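Local coordinates for protein beta-galactosidase (Marinomonas sp. ef1, PDB 6Y2K) that probably hydrolyses terminal beta-D-galactose residues from beta-galactosides as a cold-active yet thermally stable hexameric GH42 enzyme, at residues 244-249 / 275-280; 418-423 / 433-438. All blocks are in the same frame, centred on the assembly; numbering follows the deposited sequence. Where two conformers were deposited one is given.

Contact 1: 244-249 / 275-280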
ATOM      1  N   MET A 244     -26.829   5.609  30.750  1.00 15.79           N
ATOM      2  CA  MET A 244     -26.049   6.060  29.597  1.00 15.90           C
ATOM      3  C   MET A 244     -25.539   4.909  28.749  1.00 15.80           C
ATOM      4  O   MET A 244     -25.498   3.761  29.193  1.00 15.73           O
ATOM      5  CB  MET A 244     -24.869   6.902  30.071  1.00 16.02           C
ATOM      6  CG  MET A 244     -25.280   8.175  30.795  1.00 16.15           C
ATOM      7  SD  MET A 244     -23.896   9.020  31.570  1.00 16.02           S
ATOM      8  CE  MET A 244     -23.562   7.949  32.965  1.00 16.23           C
ATOM      9  N   GLY A 245     -25.160   5.236  27.516  1.00 15.61           N
ATOM     10  CA  GLY A 245     -24.451   4.304  26.650  1.00 15.99           C
ATOM     11  C   GLY A 245     -23.006   4.171  27.107  1.00 15.96           C
ATOM     12  O   GLY A 245     -22.381   5.159  27.479  1.00 16.52           O
ATOM     13  N   PHE A 246     -22.481   2.951  27.108  1.00 15.90           N
ATOM     14  CA  PHE A 246     -21.031   2.708  27.201  1.00 16.06           C
ATOM     15  C   PHE A 246     -20.511   3.185  28.550  1.00 16.25           C
ATOM     16  O   PHE A 246     -19.523   3.920  28.632  1.00 17.15           O
ATOM     17  CB  PHE A 246     -20.299   3.360  26.003  1.00 15.75           C
ATOM     18  CG  PHE A 246     -20.912   2.997  24.685  1.00 15.67           C
ATOM     19  CD1 PHE A 246     -20.578   1.799  24.061  1.00 15.62           C
ATOM     20  CD2 PHE A 246     -21.887   3.803  24.107  1.00 15.74           C
ATOM     21  CE1 PHE A 246     -21.169   1.434  22.864  1.00 15.83           C
ATOM     22  CE2 PHE A 246     -22.496   3.432  22.922  1.00 16.27           C
ATOM     23  CZ  PHE A 246     -22.129   2.250  22.293  1.00 16.08           C
ATOM     24  N   PHE A 247     -21.215   2.769  29.603  1.00 16.18           N
ATOM     25  CA  PHE A 247     -20.929   3.211  30.969  1.00 16.05           C
ATOM     26  C   PHE A 247     -21.203   2.091  31.966  1.00 15.69           C
ATOM     27  O   PHE A 247     -22.335   1.616  32.087  1.00 16.42           O
ATOM     28  CB  PHE A 247     -21.730   4.465  31.349  1.00 16.32           C
ATOM     29  CG  PHE A 247     -21.226   5.105  32.598  1.00 16.53           C
ATOM     30  CD1 PHE A 247     -20.137   5.967  32.555  1.00 16.98           C
ATOM     31  CD2 PHE A 247     -21.763   4.759  33.835  1.00 17.00           C
ATOM     32  CE1 PHE A 247     -19.627   6.515  33.720  1.00 17.51           C
ATOM     33  CE2 PHE A 247     -21.265   5.305  35.002  1.00 17.01           C
ATOM     34  CZ  PHE A 247     -20.188   6.178  34.948  1.00 17.42           C
ATOM     35  N   THR A 248     -20.172   1.690  32.700  1.00 15.38           N
ATOM     36  CA  THR A 248     -20.234   0.484  33.518  1.00 15.29           C
ATOM     37  C   THR A 248     -19.778   0.637  34.971  1.00 15.30           C
ATOM     38  O   THR A 248     -19.652  -0.364  35.677  1.00 14.95           O
ATOM     39  CB  THR A 248     -19.388  -0.609  32.852  1.00 15.19           C
ATOM     40  OG1 THR A 248     -18.064  -0.111  32.651  1.00 15.29           O
ATOM     41  CG2 THR A 248     -19.979  -0.991  31.524  1.00 14.99           C
ATOM     42  N   ALA A 249     -19.578   1.871  35.433  1.00 15.10           N
ATOM     43  CA  ALA A 249     -18.909   2.109  36.717  1.00 15.40           C
ATOM     44  C   ALA A 249     -19.748   1.830  37.969  1.00 15.63           C
ATOM     45  O   ALA A 249     -19.177   1.722  39.050  1.00 16.77           O
ATOM     46  CB  ALA A 249     -18.355   3.526  36.771  1.00 15.81           C
ATOM     47  N   GLU A 275     -16.198   6.487  20.954  1.00 16.29           N
ATOM     48  CA  GLU A 275     -15.841   5.236  21.649  1.00 16.37           C
ATOM     49  C   GLU A 275     -14.739   4.411  20.965  1.00 16.43           C
ATOM     50  O   GLU A 275     -14.854   4.100  19.780  1.00 16.21           O
ATOM     51  CB  GLU A 275     -17.077   4.344  21.849  1.00 16.43           C
ATOM     52  CG  GLU A 275     -18.149   4.926  22.759  1.00 16.83           C
ATOM     53  CD  GLU A 275     -17.685   5.208  24.178  1.00 17.19           C
ATOM     54  OE1 GLU A 275     -18.260   6.122  24.813  1.00 17.10           O
ATOM     55  OE2 GLU A 275     -16.765   4.514  24.663  1.00 17.01           O
ATOM     56  N   PRO A 276     -13.681   4.031  21.711  1.00 16.87           N
ATOM     57  CA  PRO A 276     -12.663   3.147  21.122  1.00 17.16           C
ATOM     58  C   PRO A 276     -13.135   1.752  20.729  1.00 16.68           C
ATOM     59  O   PRO A 276     -12.436   1.074  19.984  1.00 16.99           O
ATOM     60  CB  PRO A 276     -11.599   3.048  22.224  1.00 17.88           C
ATOM     61  CG  PRO A 276     -11.746   4.305  22.993  1.00 17.99           C
ATOM     62  CD  PRO A 276     -13.227   4.585  23.001  1.00 17.40           C
ATOM     63  N   LEU A 277     -14.287   1.310  21.231  1.00 16.69           N
ATOM     64  CA  LEU A 277     -14.940   0.072  20.758  1.00 16.88           C
ATOM     65  C   LEU A 277     -14.962  -0.067  19.224  1.00 16.60           C
ATOM     66  O   LEU A 277     -14.739  -1.152  18.680  1.00 16.32           O
ATOM     67  CB  LEU A 277     -16.385   0.048  21.273  1.00 17.15           C
ATOM     68  CG  LEU A 277     -17.345  -1.026  20.763  1.00 17.91           C
ATOM     69  CD1 LEU A 277     -16.892  -2.396  21.214  1.00 17.91           C
ATOM     70  CD2 LEU A 277     -18.746  -0.739  21.270  1.00 18.18           C
ATOM     71  N   TYR A 278     -15.268   1.029  18.539  1.00 16.05           N
ATOM     72  CA  TYR A 278     -15.532   0.975  17.110  1.00 16.19           C
ATOM     73  C   TYR A 278     -14.268   1.101  16.267  1.00 16.85           C
ATOM     74  O   TYR A 278     -13.346   1.843  16.617  1.00 16.96           O
ATOM     75  CB  TYR A 278     -16.549   2.050  16.734  1.00 15.74           C
ATOM     76  CG  TYR A 278     -17.884   1.849  17.422  1.00 15.21           C
ATOM     77  CD1 TYR A 278     -18.640   0.698  17.190  1.00 14.99           C
ATOM     78  CD2 TYR A 278     -18.389   2.797  18.318  1.00 14.86           C
ATOM     79  CE1 TYR A 278     -19.859   0.501  17.821  1.00 14.69           C
ATOM     80  CE2 TYR A 278     -19.607   2.608  18.951  1.00 14.71           C
ATOM     81  CZ  TYR A 278     -20.348   1.460  18.692  1.00 14.77           C
ATOM     82  OH  TYR A 278     -21.576   1.257  19.304  1.00 13.64           O
ATOM     83  N   THR A 279     -14.237   0.357  15.160  1.00 17.37           N
ATOM     84  CA  THR A 279     -13.128   0.402  14.218  1.00 17.59           C
ATOM     85  C   THR A 279     -13.182   1.659  13.368  1.00 18.04           C
ATOM     86  O   THR A 279     -14.210   2.346  13.291  1.00 16.68           O
ATOM     87  CB  THR A 279     -13.140  -0.797  13.259  1.00 17.71           C
ATOM     88  OG1 THR A 279     -14.340  -0.776  12.470  1.00 17.60           O
ATOM     89  CG2 THR A 279     -13.022  -2.116  14.025  1.00 17.92           C
ATOM     90  N   GLU A 280     -12.069   1.935  12.697  1.00 18.95           N
ATOM     91  CA  GLU A 280     -12.019   3.067  11.763  0.50 19.37           C
ATOM     92  C   GLU A 280     -13.053   2.907  10.643  1.00 18.87           C
ATOM     93  O   GLU A 280     -13.758   3.870  10.316  1.00 18.67           O
ATOM     94  CB  GLU A 280     -10.604   3.298  11.206  0.50 20.31           C
ATOM     95  CG  GLU A 280      -9.825   4.346  11.996  0.50 21.08           C
ATOM     96  CD  GLU A 280     -10.054   4.231  13.493  0.50 21.85           C
ATOM     97  OE1 GLU A 280     -10.317   5.244  14.174  0.50 21.39           O
ATOM     98  OE2 GLU A 280      -9.991   3.093  13.992  0.50 24.13           O
TER
HETATM   99  O   HOH W   1     -16.974   4.050  27.311  1.00 29.06           O

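Contact 2: 418-423 / 433-438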
ATOM      1  N   TYR A 418     -22.173  -6.617  35.885  1.00 15.73           N
ATOM      2  CA  TYR A 418     -21.308  -5.472  36.217  1.00 15.95           C
ATOM      3  C   TYR A 418     -20.103  -5.872  37.084  1.00 15.88           C
ATOM      4  O   TYR A 418     -18.999  -5.364  36.889  1.00 15.71           O
ATOM      5  CB  TYR A 418     -22.108  -4.334  36.863  1.00 15.46           C
ATOM      6  CG  TYR A 418     -23.005  -3.635  35.872  1.00 15.20           C
ATOM      7  CD1 TYR A 418     -22.523  -2.591  35.081  1.00 15.19           C
ATOM      8  CD2 TYR A 418     -24.330  -4.030  35.703  1.00 15.10           C
ATOM      9  CE1 TYR A 418     -23.342  -1.956  34.154  1.00 15.09           C
ATOM     10  CE2 TYR A 418     -25.156  -3.401  34.779  1.00 15.11           C
ATOM     11  CZ  TYR A 418     -24.654  -2.366  34.007  1.00 14.91           C
ATOM     12  OH  TYR A 418     -25.469  -1.748  33.087  1.00 14.72           O
ATOM     13  N   ASP A 419     -20.304  -6.812  38.000  1.00 16.08           N
ATOM     14  CA  ASP A 419     -19.209  -7.269  38.842  1.00 16.66           C
ATOM     15  C   ASP A 419     -18.106  -7.936  38.017  1.00 16.48           C
ATOM     16  O   ASP A 419     -16.924  -7.697  38.267  1.00 16.56           O
ATOM     17  CB  ASP A 419     -19.699  -8.198  39.956  1.00 17.14           C
ATOM     18  CG  ASP A 419     -18.729  -8.275  41.105  1.00 17.61           C
ATOM     19  OD1 ASP A 419     -18.690  -7.308  41.897  1.00 18.13           O
ATOM     20  OD2 ASP A 419     -18.002  -9.293  41.208  1.00 18.04           O
ATOM     21  N   ALA A 420     -18.495  -8.750  37.031  1.00 16.38           N
ATOM     22  CA  ALA A 420     -17.545  -9.345  36.080  1.00 16.05           C
ATOM     23  C   ALA A 420     -16.822  -8.264  35.271  1.00 16.00           C
ATOM     24  O   ALA A 420     -15.605  -8.329  35.092  1.00 15.96           O
ATOM     25  CB  ALA A 420     -18.249 -10.320  35.139  1.00 16.24           C
ATOM     26  N   CYS A 421     -17.574  -7.270  34.806  1.00 15.45           N
ATOM     27  CA  CYS A 421     -16.991  -6.126  34.094  1.00 15.63           C
ATOM     28  C   CYS A 421     -15.869  -5.447  34.891  1.00 15.49           C
ATOM     29  O   CYS A 421     -14.780  -5.204  34.362  1.00 15.63           O
ATOM     30  CB  CYS A 421     -18.075  -5.103  33.746  1.00 15.90           C
ATOM     31  SG  CYS A 421     -17.519  -3.842  32.593  1.00 16.62           S
ATOM     32  N   TRP A 422     -16.128  -5.179  36.169  1.00 15.12           N
ATOM     33  CA  TRP A 422     -15.136  -4.561  37.061  1.00 15.18           C
ATOM     34  C   TRP A 422     -13.903  -5.454  37.237  1.00 15.29           C
ATOM     35  O   TRP A 422     -12.768  -4.988  37.095  1.00 15.27           O
ATOM     36  CB  TRP A 422     -15.742  -4.241  38.435  1.00 15.10           C
ATOM     37  CG  TRP A 422     -16.988  -3.398  38.388  1.00 15.02           C
ATOM     38  CD1 TRP A 422     -17.320  -2.482  37.434  1.00 14.98           C
ATOM     39  CD2 TRP A 422     -18.046  -3.370  39.356  1.00 15.00           C
ATOM     40  NE1 TRP A 422     -18.534  -1.905  37.734  1.00 15.40           N
ATOM     41  CE2 TRP A 422     -18.996  -2.428  38.910  1.00 15.10           C
ATOM     42  CE3 TRP A 422     -18.285  -4.054  40.552  1.00 15.03           C
ATOM     43  CZ2 TRP A 422     -20.164  -2.141  39.628  1.00 14.93           C
ATOM     44  CZ3 TRP A 422     -19.454  -3.776  41.265  1.00 15.14           C
ATOM     45  CH2 TRP A 422     -20.378  -2.825  40.794  1.00 15.11           C
ATOM     46  N   SER A 423     -14.133  -6.733  37.519  1.00 15.66           N
ATOM     47  CA  SER A 423     -13.056  -7.707  37.660  1.00 16.73           C
ATOM     48  C   SER A 423     -12.143  -7.731  36.424  1.00 16.84           C
ATOM     49  O   SER A 423     -10.927  -7.542  36.531  1.00 16.27           O
ATOM     50  CB  SER A 423     -13.627  -9.107  37.928  1.00 17.61           C
ATOM     51  OG  SER A 423     -12.591 -10.084  37.870  1.00 19.53           O
ATOM     52  N   TYR A 433      -8.009  -6.894  25.346  1.00 16.84           N
ATOM     53  CA  TYR A 433      -9.241  -7.502  25.844  1.00 16.41           C
ATOM     54  C   TYR A 433     -10.030  -6.520  26.709  1.00 16.50           C
ATOM     55  O   TYR A 433      -9.486  -5.930  27.635  1.00 15.52           O
ATOM     56  CB  TYR A 433      -8.939  -8.758  26.678  1.00 16.46           C
ATOM     57  CG  TYR A 433     -10.197  -9.445  27.195  1.00 16.45           C
ATOM     58  CD1 TYR A 433     -10.890  -8.952  28.306  1.00 16.40           C
ATOM     59  CD2 TYR A 433     -10.709 -10.573  26.553  1.00 16.93           C
ATOM     60  CE1 TYR A 433     -12.048  -9.564  28.762  1.00 16.97           C
ATOM     61  CE2 TYR A 433     -11.868 -11.200  27.004  1.00 16.95           C
ATOM     62  CZ  TYR A 433     -12.536 -10.693  28.110  1.00 17.42           C
ATOM     63  OH  TYR A 433     -13.693 -11.309  28.556  1.00 18.61           O
ATOM     64  N   ARG A 434     -11.327  -6.411  26.427  1.00 16.84           N
ATOM     65  CA  ARG A 434     -12.248  -5.626  27.225  0.50 17.53           C
ATOM     66  C   ARG A 434     -13.574  -6.384  27.337  1.00 16.73           C
ATOM     67  O   ARG A 434     -14.146  -6.766  26.319  1.00 16.12           O
ATOM     68  CB  ARG A 434     -12.453  -4.280  26.551  0.50 18.97           C
ATOM     69  CG  ARG A 434     -12.859  -3.175  27.488  0.50 20.42           C
ATOM     70  CD  ARG A 434     -11.664  -2.452  28.083  0.50 21.48           C
ATOM     71  NE  ARG A 434     -12.027  -1.085  28.426  0.50 22.95           N
ATOM     72  CZ  ARG A 434     -11.788  -0.031  27.653  0.50 23.64           C
ATOM     73  NH1 ARG A 434     -12.168   1.170  28.048  0.50 24.62           N
ATOM     74  NH2 ARG A 434     -11.157  -0.172  26.498  0.50 24.01           N
ATOM     75  N   TYR A 435     -14.047  -6.613  28.561  1.00 16.22           N
ATOM     76  CA  TYR A 435     -15.294  -7.350  28.791  1.00 16.39           C
ATOM     77  C   TYR A 435     -16.441  -6.778  27.966  1.00 15.52           C
ATOM     78  O   TYR A 435     -17.123  -7.511  27.256  1.00 15.70           O
ATOM     79  CB  TYR A 435     -15.670  -7.312  30.263  1.00 16.82           C
ATOM     80  CG  TYR A 435     -17.004  -7.958  30.626  1.00 17.19           C
ATOM     81  CD1 TYR A 435     -17.173  -9.334  30.556  1.00 17.71           C
ATOM     82  CD2 TYR A 435     -18.089  -7.190  31.054  1.00 17.20           C
ATOM     83  CE1 TYR A 435     -18.377  -9.938  30.910  1.00 17.46           C
ATOM     84  CE2 TYR A 435     -19.295  -7.783  31.413  1.00 16.78           C
ATOM     85  CZ  TYR A 435     -19.429  -9.156  31.346  1.00 16.86           C
ATOM     86  OH  TYR A 435     -20.610  -9.766  31.701  1.00 16.24           O
ATOM     87  N   PHE A 436     -16.637  -5.470  28.058  1.00 15.02           N
ATOM     88  CA  PHE A 436     -17.718  -4.816  27.329  1.00 15.00           C
ATOM     89  C   PHE A 436     -17.605  -5.025  25.813  1.00 14.47           C
ATOM     90  O   PHE A 436     -18.611  -5.297  25.146  1.00 14.13           O
ATOM     91  CB  PHE A 436     -17.783  -3.316  27.651  1.00 15.13           C
ATOM     92  CG  PHE A 436     -19.029  -2.657  27.143  1.00 14.99           C
ATOM     93  CD1 PHE A 436     -19.128  -2.255  25.817  1.00 14.98           C
ATOM     94  CD2 PHE A 436     -20.117  -2.477  27.979  1.00 15.29           C
ATOM     95  CE1 PHE A 436     -20.287  -1.667  25.346  1.00 15.05           C
ATOM     96  CE2 PHE A 436     -21.281  -1.892  27.513  1.00 15.18           C
ATOM     97  CZ  PHE A 436     -21.363  -1.483  26.197  1.00 15.23           C
ATOM     98  N   PHE A 437     -16.390  -4.896  25.275  1.00 14.39           N
ATOM     99  CA  PHE A 437     -16.169  -5.066  23.834  1.00 14.36           C
ATOM    100  C   PHE A 437     -16.547  -6.495  23.422  1.00 13.91           C
ATOM    101  O   PHE A 437     -17.216  -6.697  22.413  1.00 14.00           O
ATOM    102  CB  PHE A 437     -14.706  -4.823  23.434  1.00 14.74           C
ATOM    103  CG  PHE A 437     -14.222  -3.396  23.563  1.00 15.33           C
ATOM    104  CD1 PHE A 437     -14.923  -2.406  24.262  1.00 15.57           C
ATOM    105  CD2 PHE A 437     -12.972  -3.067  23.036  1.00 15.76           C
ATOM    106  CE1 PHE A 437     -14.405  -1.123  24.386  1.00 15.70           C
ATOM    107  CE2 PHE A 437     -12.457  -1.786  23.159  1.00 15.82           C
ATOM    108  CZ  PHE A 437     -13.175  -0.814  23.837  1.00 15.97           C
ATOM    109  N   TRP A 438     -16.096  -7.471  24.200  1.00 13.93           N
ATOM    110  CA  TRP A 438     -16.366  -8.885  23.920  1.00 13.78           C
ATOM    111  C   TRP A 438     -17.873  -9.174  23.953  1.00 13.82           C
ATOM    112  O   TRP A 438     -18.388  -9.815  23.036  1.00 13.26           O
ATOM    113  CB  TRP A 438     -15.598  -9.783  24.898  1.00 13.97           C
ATOM    114  CG  TRP A 438     -15.890 -11.259  24.768  1.00 13.68           C
ATOM    115  CD1 TRP A 438     -16.407 -12.062  25.729  1.00 13.70           C
ATOM    116  CD2 TRP A 438     -15.682 -12.093  23.615  1.00 13.92           C
ATOM    117  NE1 TRP A 438     -16.543 -13.346  25.261  1.00 14.17           N
ATOM    118  CE2 TRP A 438     -16.106 -13.398  23.965  1.00 13.94           C
ATOM    119  CE3 TRP A 438     -15.188 -11.866  22.322  1.00 13.73           C
ATOM    120  CZ2 TRP A 438     -16.039 -14.486  23.069  1.00 13.98           C
ATOM    121  CZ3 TRP A 438     -15.126 -12.943  21.424  1.00 13.90           C
ATOM    122  CH2 TRP A 438     -15.564 -14.235  21.804  1.00 14.03           C
TER

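Contact 1: 244-249 / 275-280
The Phe246 ring has the aliphatic part of Glu275 over one face, and His298 meets it edge-to-face. CG of Glu275 sits 4.2 Å from the centroid of the Phe246 ring, 21° off the ring normal, in a CH-pi contact displaced toward the rim. On the neighbouring Tyr278 ring, CD2 of Leu277 lies 3.7 Å above one face, toward the rim. The Glu275 chain bends at chi2 (-60°), which lays the carboxylate back alongside the base of Phe246. Ring and carboxylate planes are only 14° apart, and OE1 of Glu275 is 3.6 Å from CB of Phe246. The far end of the ring meets two more side chains obliquely. CE1 of Phe246 packs 3.6 Å from CD2 of Leu277, and CZ of Phe246 comes 3.2 Å from OH of Tyr278. The OH of Tyr278 is hydrogen-bonded to Tyr440 OH on helix 435-448. Segment 244-249 directly follows TIM-barrel strand 238-244; the other loop comes after strand 261-266 and helix 268-274. Both lie at the C-terminal end of the barrel, where TIM-barrel enzymes have their active sites. With an alanine at Phe246, CG of Glu275 would probably lose the ring it lies over, and a gap would open beside Leu277 and Tyr278. A water bridges the segments, donating to O of Phe246 at 2.9 Å and to OE2 of Glu275 at 2.7 Å.

Contact 2: 418-423 / 433-438
Tyr435 packs its ring against CB of Ala420 and against the backbone and CB of Cys421, joining two consecutive helices, 418-426 and 435-448, in the trimerisation domain that GH42 enzymes carry beside their catalytic barrel. The tight part lies at the CD2 side of the ring. CD2 of Tyr435 is 3.4 Å from CA of Cys421 and equally close to its CB. The backbone N of Cys421 stands over one face of the ring, 3.7 Å above the plane and offset toward the rim. The two CA atoms, of Cys421 and Tyr435, are 5.7 Å apart, so the helices approach closely here.

The looser part lies toward the phenol end. There CB of Ala420 covers the same face but comes only within 4.1 Å of CZ of Tyr435. All three of these residues are buried. Arg434, at the N-cap position of helix 435-448, is exposed and marks the solvent side.

The Tyr435 CG is anti to its own N (chi1 176°), which carries the ring across to helix 418-426. Its OH is hydrogen-bonded to the backbone N of Asp417, just before that helix, and this bond helps hold the phenol end in place. Leu424 also touches Tyr435. The sulfur of Cys421 lies at the ring edge, in a sulfur-aromatic contact: SG of Cys421 is 5.0 Å from the centroid of the Tyr435 ring, 74° off its normal.

How the contacts relate
Contact 1 comes first along the chain, and contact 2 follows without overlap; their centres are about 12 Å apart. Contact 1 lies in the TIM-barrel part and contact 2 in the trimerisation domain, so together they lie at the junction of the two. The meeting is direct. The backbone O of Thr248 probably accepts a hydrogen bond from NE1 of Trp422, at 2.8 Å. Early on helix 435-448, Phe436 packs against Phe246 and Phe437 against Leu277. Both loops of contact 1 thus rest on helix 435-448, and helix 418-426 holds the 244-249 loop. No other chain of the hexamer touches either contact; this is an interface within one subunit.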